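Local coordinates for signal recognition particle subunit SRP68 (PDB 4P3G), which probably serves in the signal recognition particle, binding its 7S RNA as part of the complex that targets secretory and membrane proteins to the endoplasmic reticulum, at residues Ile173-Ala176 with Leu177-Ser181. Residues are numbered along the deposited sequence; the frame is centred on the assembly and turned at random.
Sequences IYTA and LATSS
Leu177 meets Ile173 and Tyr174 one turn back along helix 160-181, the i to i+4 and i to i+3 spacing of an alpha helix near its C-terminal end, here within the all-helical RNA-binding domain of SRP68. Its N donates to Ile173 O (2.9 Å). With CG anti to the carbonyl carbon (chi1 -70°), the leucine chain runs alongside Ile173, and CD1 stands 4.0 Å from Ile173 CG2; the same methyl approaches the Tyr174 ring obliquely, 4.1 Å from CD1 of the tyrosine. The tyrosine side chain also packs on helices 136-156 and 186-205, whereas Leu177 and Ser180 also pack on Pro136 of the second subunit, so this turn packs both within its own chain and against the second subunit. Ala178 N next bonds to Tyr174 O. Thr179 then grips Thr175 O twice: OG1 lies nearly in line with the carbonyl at 2.7 Å, while N, at 3.3 Å, sits above the carbonyl plane. A valine in place of Thr179 would probably leave Thr175 O without its hydroxyl donor, holding only the longer, off-plane backbone bond. Ser180, though poorly ordered, continues the pattern through N to Ala176 O, 3.1 Å. Its hydroxyl, placed between N and the carbonyl carbon (chi1 59°), turns back on the helix, and OG donates to Leu177 O at 2.7 Å from well above that carbonyl's plane.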
ATOM      1  N   ILE A 173       3.813 -11.047  14.693  1.00 65.37           N
ATOM      2  CA  ILE A 173       3.682 -11.664  15.999  1.00 65.01           C
ATOM      3  C   ILE A 173       3.433 -10.623  17.081  1.00 68.33           C
ATOM      4  O   ILE A 173       2.524 -10.781  17.900  1.00 74.46           O
ATOM      5  CB  ILE A 173       4.928 -12.477  16.329  1.00 67.60           C
ATOM      6  CG1 ILE A 173       5.087 -13.604  15.299  1.00 62.57           C
ATOM      7  CG2 ILE A 173       4.869 -13.036  17.760  1.00 66.87           C
ATOM      8  CD1 ILE A 173       6.191 -14.573  15.625  1.00 55.76           C
ATOM      9  N   TYR A 174       4.207  -9.538  17.074  1.00 63.48           N
ATOM     10  CA  TYR A 174       4.033  -8.502  18.094  1.00 65.32           C
ATOM     11  C   TYR A 174       2.685  -7.807  18.021  1.00 69.24           C
ATOM     12  O   TYR A 174       2.069  -7.502  19.044  1.00 67.98           O
ATOM     13  CB  TYR A 174       5.132  -7.476  18.022  1.00 68.32           C
ATOM     14  CG  TYR A 174       6.397  -7.862  18.727  1.00 73.20           C
ATOM     15  CD1 TYR A 174       6.381  -8.471  19.984  1.00 71.71           C
ATOM     16  CD2 TYR A 174       7.614  -7.630  18.120  1.00 73.87           C
ATOM     17  CE1 TYR A 174       7.556  -8.803  20.603  1.00 73.48           C
ATOM     18  CE2 TYR A 174       8.767  -7.953  18.717  1.00 75.42           C
ATOM     19  CZ  TYR A 174       8.753  -8.534  19.958  1.00 74.74           C
ATOM     20  OH  TYR A 174       9.978  -8.849  20.495  1.00 69.85           O
ATOM     21  N   THR A 175       2.204  -7.596  16.807  1.00 69.44           N
ATOM     22  CA  THR A 175       0.911  -6.969  16.652  1.00 70.53           C
ATOM     23  C   THR A 175      -0.145  -7.817  17.312  1.00 68.12           C
ATOM     24  O   THR A 175      -1.091  -7.301  17.911  1.00 68.36           O
ATOM     25  CB  THR A 175       0.572  -6.738  15.185  1.00 76.01           C
ATOM     26  OG1 THR A 175       1.438  -5.718  14.663  1.00 81.57           O
ATOM     27  CG2 THR A 175      -0.838  -6.290  15.060  1.00 53.93           C
ATOM     28  N   ALA A 176       0.042  -9.130  17.235  1.00 65.13           N
ATOM     29  CA  ALA A 176      -0.888 -10.023  17.892  1.00 71.50           C
ATOM     30  C   ALA A 176      -0.743  -9.950  19.413  1.00 75.29           C
ATOM     31  O   ALA A 176      -1.749  -9.782  20.119  1.00 76.20           O
ATOM     32  CB  ALA A 176      -0.692 -11.447  17.393  1.00 71.43           C
ATOM     33  N   LEU A 177       0.508 -10.005  19.895  1.00 72.50           N
ATOM     34  CA  LEU A 177       0.810  -9.984  21.338  1.00 72.48           C
ATOM     35  C   LEU A 177       0.423  -8.664  21.980  1.00 78.68           C
ATOM     36  O   LEU A 177       0.081  -8.607  23.162  1.00 82.66           O
ATOM     37  CB  LEU A 177       2.302 -10.230  21.598  1.00 65.01           C
ATOM     38  CG  LEU A 177       2.854 -11.629  21.334  1.00 70.54           C
ATOM     39  CD1 LEU A 177       4.356 -11.664  21.455  1.00 72.43           C
ATOM     40  CD2 LEU A 177       2.240 -12.625  22.282  1.00 70.27           C
ATOM     41  N   ALA A 178       0.492  -7.596  21.200  1.00 77.49           N
ATOM     42  CA  ALA A 178       0.142  -6.292  21.708  1.00 78.90           C
ATOM     43  C   ALA A 178      -1.317  -6.294  21.987  1.00 91.89           C
ATOM     44  O   ALA A 178      -1.762  -6.019  23.083  1.00 94.37           O
ATOM     45  CB  ALA A 178       0.470  -5.213  20.688  1.00 72.49           C
ATOM     46  N   THR A 179      -2.042  -6.702  20.963  1.00110.09           N
ATOM     47  CA  THR A 179      -3.484  -6.621  20.913  1.00130.21           C
ATOM     48  C   THR A 179      -4.141  -7.474  22.013  1.00143.75           C
ATOM     49  O   THR A 179      -5.200  -7.124  22.536  1.00148.85           O
ATOM     50  CB  THR A 179      -3.945  -7.006  19.503  1.00134.28           C
ATOM     51  OG1 THR A 179      -3.418  -6.060  18.559  1.00135.27           O
ATOM     52  CG2 THR A 179      -5.420  -7.024  19.421  1.00137.85           C
ATOM     53  N   SER A 180      -3.508  -8.589  22.360  1.00151.85           N
ATOM     54  CA  SER A 180      -3.949  -9.433  23.474  1.00163.58           C
ATOM     55  C   SER A 180      -3.789  -8.714  24.837  1.00169.55           C
ATOM     56  O   SER A 180      -4.570  -8.923  25.775  1.00171.19           O
ATOM     57  CB  SER A 180      -3.196 -10.762  23.473  1.00167.33           C
ATOM     58  OG  SER A 180      -1.795 -10.564  23.572  1.00167.56           O
ATOM     59  N   SER A 181      -2.741  -7.902  24.942  1.00171.75           N
ATOM     60  CA  SER A 181      -2.415  -7.162  26.164  1.00175.07           C
ATOM     61  C   SER A 181      -2.602  -5.652  26.008  1.00175.36           C
ATOM     62  O   SER A 181      -2.234  -4.888  26.903  1.00179.16           O
ATOM     63  CB  SER A 181      -0.977  -7.474  26.611  1.00173.98           C
ATOM     64  OG  SER A 181      -0.658  -6.821  27.832  1.00177.06           O
TER